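Local coordinates for histidine triad (HIT) protein (Clostridium difficile, PDB 4EGU) that binds zinc and guanosine-5'-monophosphate and probably acts as a nucleotide-binding hydrolase or transferase of the histidine triad family, at residues V68-I73 against F84-N89. Residues are numbered along the deposited sequence; the frame is centred on the assembly and turned at random.
With 5GP (guanosine-5'-monophosphate), chain C.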
# COMPACT_ATOMS: atom_id res chain seq x y z
N VAL A 68 8.94 1.11 6.44
CA VAL A 68 10.36 0.91 6.72
C VAL A 68 10.66 -0.60 6.79
O VAL A 68 11.66 -1.06 6.23
CB VAL A 68 10.78 1.63 8.01
CG1 VAL A 68 12.19 1.20 8.43
CG2 VAL A 68 10.70 3.14 7.80
N VAL A 69 9.80 -1.35 7.47
CA VAL A 69 9.97 -2.80 7.57
C VAL A 69 9.93 -3.47 6.19
O VAL A 69 10.77 -4.32 5.90
CB VAL A 69 8.93 -3.39 8.54
CG1 VAL A 69 8.91 -4.91 8.48
CG2 VAL A 69 9.20 -2.88 9.95
N ILE A 70 8.98 -3.07 5.35
CA ILE A 70 8.91 -3.63 4.00
C ILE A 70 10.24 -3.41 3.27
O ILE A 70 10.78 -4.34 2.67
CB ILE A 70 7.73 -2.98 3.23
CG1 ILE A 70 6.40 -3.46 3.80
CG2 ILE A 70 7.85 -3.27 1.73
CD1 ILE A 70 5.19 -2.71 3.29
N ASN A 71 10.75 -2.19 3.31
CA ASN A 71 11.99 -1.89 2.60
C ASN A 71 13.18 -2.66 3.21
O ASN A 71 14.06 -3.11 2.48
CB ASN A 71 12.29 -0.40 2.57
CG ASN A 71 11.55 0.31 1.47
OD1 ASN A 71 10.77 -0.27 0.71
ND2 ASN A 71 11.83 1.60 1.36
N LYS A 72 13.19 -2.84 4.54
CA LYS A 72 14.27 -3.60 5.17
C LYS A 72 14.25 -5.05 4.70
O LYS A 72 15.32 -5.64 4.47
CB LYS A 72 14.13 -3.54 6.70
CG LYS A 72 14.61 -2.22 7.29
CD LYS A 72 14.47 -2.17 8.79
CE LYS A 72 15.29 -1.05 9.41
NZ LYS A 72 16.73 -1.23 9.16
N ILE A 73 13.06 -5.64 4.60
CA ILE A 73 12.94 -7.01 4.13
C ILE A 73 13.38 -7.09 2.67
O ILE A 73 14.14 -7.99 2.29
CB ILE A 73 11.50 -7.52 4.33
CG1 ILE A 73 11.12 -7.60 5.81
CG2 ILE A 73 11.30 -8.88 3.65
CD1 ILE A 73 9.62 -7.76 6.03
N PHE A 84 8.78 -5.18 -6.36
CA PHE A 84 7.80 -5.79 -5.47
C PHE A 84 6.52 -4.95 -5.50
O PHE A 84 6.53 -3.83 -5.99
CB PHE A 84 8.35 -5.94 -4.04
CG PHE A 84 8.80 -4.67 -3.37
CD1 PHE A 84 10.08 -4.18 -3.56
CD2 PHE A 84 7.95 -3.99 -2.52
CE1 PHE A 84 10.51 -3.04 -2.91
CE2 PHE A 84 8.36 -2.84 -1.86
CZ PHE A 84 9.65 -2.37 -2.06
N ARG A 85 5.45 -5.51 -4.95
CA ARG A 85 4.18 -4.81 -4.84
C ARG A 85 3.72 -4.87 -3.39
O ARG A 85 3.89 -5.89 -2.71
CB ARG A 85 3.14 -5.47 -5.77
CG ARG A 85 1.83 -4.72 -5.86
CD ARG A 85 0.91 -5.34 -6.90
NE ARG A 85 1.50 -5.23 -8.22
CZ ARG A 85 1.24 -6.04 -9.24
NH1 ARG A 85 0.35 -7.01 -9.12
NH2 ARG A 85 1.91 -5.89 -10.35
N VAL A 86 3.13 -3.76 -2.96
CA VAL A 86 2.57 -3.62 -1.61
C VAL A 86 1.06 -3.42 -1.76
O VAL A 86 0.63 -2.55 -2.51
CB VAL A 86 3.21 -2.44 -0.90
CG1 VAL A 86 2.57 -2.21 0.48
CG2 VAL A 86 4.72 -2.60 -0.79
N ILE A 87 0.27 -4.20 -1.03
CA ILE A 87 -1.18 -4.15 -1.12
C ILE A 87 -1.80 -4.09 0.28
O ILE A 87 -1.46 -4.89 1.16
CB ILE A 87 -1.76 -5.36 -1.88
CG1 ILE A 87 -1.07 -5.56 -3.23
CG2 ILE A 87 -3.27 -5.16 -2.05
CD1 ILE A 87 -0.04 -6.65 -3.20
N ASN A 88 -2.75 -3.17 0.45
CA ASN A 88 -3.66 -3.20 1.59
C ASN A 88 -5.09 -3.34 1.06
O ASN A 88 -5.51 -2.60 0.17
CB ASN A 88 -3.57 -1.93 2.45
CG ASN A 88 -4.52 -1.99 3.62
OD1 ASN A 88 -5.63 -1.46 3.57
ND2 ASN A 88 -4.12 -2.65 4.67
N ASN A 89 -5.81 -4.29 1.64
CA ASN A 89 -7.21 -4.52 1.35
C ASN A 89 -8.05 -4.01 2.52
O ASN A 89 -7.88 -4.47 3.65
CB ASN A 89 -7.45 -6.02 1.18
CG ASN A 89 -6.72 -6.61 -0.00
OD1 ASN A 89 -6.48 -5.95 -1.01
ND2 ASN A 89 -6.33 -7.86 0.12
P 5GP C . -6.78 -10.58 3.10
O1P 5GP C . -7.45 -11.22 1.90
O2P 5GP C . -7.61 -10.47 4.34
O3P 5GP C . -6.22 -9.26 2.73
O5' 5GP C . -5.46 -11.38 3.40
C5' 5GP C . -5.42 -12.31 4.45
C4' 5GP C . -4.34 -13.30 4.20
O4' 5GP C . -4.13 -14.06 5.39
C3' 5GP C . -4.65 -14.30 3.09
O3' 5GP C . -3.75 -14.11 1.99
C2' 5GP C . -4.41 -15.68 3.76
O2' 5GP C . -3.74 -16.63 2.96
C1' 5GP C . -3.64 -15.32 5.03
N9 5GP C . -3.86 -16.21 6.15
C8 5GP C . -5.06 -16.55 6.64
N7 5GP C . -4.92 -17.36 7.71
C5 5GP C . -3.59 -17.51 7.91
C6 5GP C . -2.86 -18.22 8.85
O6 5GP C . -3.39 -18.92 9.76
N1 5GP C . -1.53 -18.12 8.73
C2 5GP C . -0.91 -17.39 7.77
N2 5GP C . 0.43 -17.38 7.76
N3 5GP C . -1.57 -16.69 6.83
C4 5GP C . -2.92 -16.77 6.93
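Ile70 meets strand 84-89 with both arms of its branched side chain. Its CD1 meets Val86 CG1 tip to tip at 3.9 Å, while its CG2 lies 3.7 Å from Phe84 CE2, approaching the ring at a slant. The torsions aim the two arms: CG2 lies anti to the backbone N, and CG1, anti to the carbonyl carbon (chi1 -70°), directs CD1 to the valine. Val86 CG2 sits in the plane of the Phe84 ring, at its edge, and also lies 4.1 Å from Ile70 CD1, closing a small apolar cluster.

Next to this cluster, Asn71 brings its OD1 to the ring edge, 3.7 Å from Phe84 CZ, with amide and ring planes 83° apart. The amide oxygen approaches the ring near its plane, where the slightly positive C-H edge probably suits it. Asn71 ND2 is hydrogen-bonded to the carbonyl oxygen of Leu52 of the second subunit, which helps to fix the rotation of the amide.

Farther out, Ile70 also packs on Val43 of the central sheet, and Val86 on Tyr103. The strand itself bonds to 103-107 through Arg85 and Ile87, and pairs antiparallel with a strand of the second subunit, continuing the sheet across the interface. At its far end, Asn89 ND2 donates a hydrogen bond to nucleotide O3P (3.0 Å, 158°), while its OD1 accepts one from Arg85 NE of the second subunit; the amide is thus held from both ends.

The pair illustrates how one strand can serve core, dimer interface and nucleotide pocket together: Phe84 and Val86 pack against helix 61-77, and the strand's end reaches the phosphate pocket, in the helix-on-antiparallel-sheet architecture of the dimeric HIT fold.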